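Endoglucanase (Clostridium thermocellum, PDB 2C24) probably acts as a cellulase in the cellulosome, this chain being its family 30 carbohydrate-binding module, which recognises beta-glucan chains and xyloglucan. Local coordinates at residues 87-92 against 183-188. Sequence-based numbering, arbitrary orientation.
Sequences SQYVEN and IKITSE
One edge carbon of the Tyr89 ring, CD2, makes the apolar contact between the short helix 87-90 and strand 176-186 with the residues that follow it. It lies 3.7 Å from CB of Ser187 and 3.8 Å from CG2 of Ile185, and both carbons approach the ring obliquely. Between these two residues the carbonyl O of Thr186 sits at the ring edge, near its plane and 4.1 Å from CD2. Tyr89 reaches the strand with CG anti to its own carbonyl carbon (chi1 -67°), and its hydroxyl goes on to a hydrogen bond with the carbonyl O of Leu17. That bond anchors the far end of the ring and limits how it can shift, while Val19 and Leu148 also pack on it. Ile185 offers its CG2 branch to the tyrosine; the CG1 arm extends in another direction. In Ser187 the CB points toward the helix, and a chi1 of -174° places OG beside the carbonyl carbon. This OG stays 4.2 Å from Gln88 O, beyond hydrogen-bonding distance, and takes a weak bond from the backbone N of Asp189. Asn92 ND2 hydrogen-bonds to OD1 of Asp189. No hydrogen bond links the two segments, so this junction at the margin of the beta-sandwich rests on van der Waals contact, with Tyr89 tying it to Leu17 near the start of the ordered chain and Asn92 to Asp189 near its end.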
loop_
_atom_site.group_PDB
_atom_site.type_symbol
_atom_site.label_atom_id
_atom_site.label_comp_id
_atom_site.label_asym_id
_atom_site.label_seq_id
_atom_site.Cartn_x
_atom_site.Cartn_y
_atom_site.Cartn_z
ATOM N N SER A 87 1.220 14.815 8.420
ATOM C CA SER A 87 2.376 15.339 9.159
ATOM C C SER A 87 2.255 15.154 10.673
ATOM O O SER A 87 3.253 14.894 11.348
ATOM C CB SER A 87 2.603 16.815 8.830
ATOM O OG SER A 87 1.483 17.591 9.219
ATOM N N GLN A 88 1.033 15.280 11.197
ATOM C CA GLN A 88 0.754 15.002 12.608
ATOM C C GLN A 88 0.817 13.506 12.924
ATOM O O GLN A 88 0.830 13.124 14.095
ATOM C CB GLN A 88 -0.624 15.535 13.010
ATOM C CG GLN A 88 -0.791 17.049 12.921
ATOM C CD GLN A 88 -2.241 17.491 13.091
ATOM O OE1 GLN A 88 -2.511 18.582 13.594
ATOM N NE2 GLN A 88 -3.177 16.643 12.671
ATOM N N TYR A 89 0.849 12.670 11.884
ATOM C CA TYR A 89 0.827 11.209 12.041
ATOM C C TYR A 89 2.219 10.573 12.036
ATOM O O TYR A 89 2.369 9.419 12.434
ATOM C CB TYR A 89 -0.017 10.544 10.936
ATOM C CG TYR A 89 -1.508 10.829 10.961
ATOM C CD1 TYR A 89 -2.009 12.065 10.558
ATOM C CD2 TYR A 89 -2.416 9.844 11.341
ATOM C CE1 TYR A 89 -3.373 12.326 10.564
ATOM C CE2 TYR A 89 -3.786 10.092 11.353
ATOM C CZ TYR A 89 -4.256 11.336 10.962
ATOM O OH TYR A 89 -5.611 11.602 10.969
ATOM N N VAL A 90 3.229 11.306 11.571
ATOM C CA VAL A 90 4.576 10.736 11.411
ATOM C C VAL A 90 5.220 10.355 12.746
ATOM O O VAL A 90 5.766 9.254 12.874
ATOM C CB VAL A 90 5.521 11.657 10.577
ATOM C CG1 VAL A 90 6.931 11.076 10.508
ATOM C CG2 VAL A 90 4.973 11.852 9.169
ATOM N N GLU A 91 5.136 11.258 13.727
ATOM C CA GLU A 91 5.710 11.042 15.067
ATOM C C GLU A 91 5.566 9.608 15.580
ATOM O O GLU A 91 6.564 8.899 15.754
ATOM C CB GLU A 91 5.095 12.005 16.086
ATOM C CG GLU A 91 6.023 13.113 16.558
ATOM C CD GLU A 91 5.622 13.654 17.929
ATOM O OE1 GLU A 91 4.539 14.276 18.042
ATOM O OE2 GLU A 91 6.395 13.452 18.894
ATOM N N ASN A 92 4.321 9.184 15.803
ATOM C CA ASN A 92 4.046 7.880 16.409
ATOM C C ASN A 92 3.054 7.010 15.632
ATOM O O ASN A 92 2.798 5.865 16.015
ATOM C CB ASN A 92 3.581 8.061 17.862
ATOM C CG ASN A 92 4.600 8.807 18.713
ATOM O OD1 ASN A 92 5.724 8.341 18.917
ATOM N ND2 ASN A 92 4.212 9.978 19.202
ATOM N N ILE A 183 -7.020 -1.691 5.613
ATOM C CA ILE A 183 -5.830 -0.866 5.444
ATOM C C ILE A 183 -6.138 0.553 5.911
ATOM O O ILE A 183 -7.091 1.179 5.445
ATOM C CB ILE A 183 -5.285 -0.881 3.992
ATOM C CG1 ILE A 183 -5.184 -2.317 3.464
ATOM C CG2 ILE A 183 -3.916 -0.194 3.929
ATOM C CD1 ILE A 183 -4.949 -2.416 1.967
ATOM N N LYS A 184 -5.326 1.044 6.846
ATOM C CA LYS A 184 -5.577 2.320 7.506
ATOM C C LYS A 184 -4.290 2.969 8.027
ATOM O O LYS A 184 -3.309 2.278 8.314
ATOM C CB LYS A 184 -6.588 2.143 8.654
ATOM C CG LYS A 184 -6.176 1.132 9.730
ATOM C CD LYS A 184 -7.307 0.870 10.719
ATOM C CE LYS A 184 -6.863 -0.011 11.893
ATOM N NZ LYS A 184 -6.435 -1.391 11.492
ATOM N N ILE A 185 -4.310 4.299 8.116
ATOM C CA ILE A 185 -3.275 5.069 8.795
ATOM C C ILE A 185 -3.824 5.502 10.154
ATOM O O ILE A 185 -4.853 6.180 10.226
ATOM C CB ILE A 185 -2.858 6.339 7.996
ATOM C CG1 ILE A 185 -2.379 5.994 6.576
ATOM C CG2 ILE A 185 -1.809 7.158 8.768
ATOM C CD1 ILE A 185 -1.200 5.035 6.511
ATOM N N THR A 186 -3.139 5.105 11.223
ATOM C CA THR A 186 -3.569 5.431 12.581
ATOM C C THR A 186 -2.492 6.216 13.322
ATOM O O THR A 186 -1.325 6.192 12.937
ATOM C CB THR A 186 -3.890 4.156 13.396
ATOM O OG1 THR A 186 -2.683 3.420 13.628
ATOM C CG2 THR A 186 -4.895 3.265 12.668
ATOM N N SER A 187 -2.891 6.920 14.377
ATOM C CA SER A 187 -1.942 7.533 15.303
ATOM C C SER A 187 -2.528 7.594 16.710
ATOM O O SER A 187 -3.569 8.220 16.932
ATOM C CB SER A 187 -1.530 8.933 14.843
ATOM O OG SER A 187 -0.512 9.453 15.684
ATOM N N GLU A 188 -1.844 6.946 17.652
ATOM C CA GLU A 188 -2.244 6.961 19.060
ATOM C C GLU A 188 -1.924 8.319 19.713
ATOM O O GLU A 188 -2.184 8.526 20.901
ATOM C CB GLU A 188 -1.585 5.789 19.809
ATOM C CG GLU A 188 -2.224 5.418 21.160
ATOM C CD GLU A 188 -3.533 4.628 21.051
ATOM O OE1 GLU A 188 -4.032 4.397 19.925
ATOM O OE2 GLU A 188 -4.069 4.234 22.112
#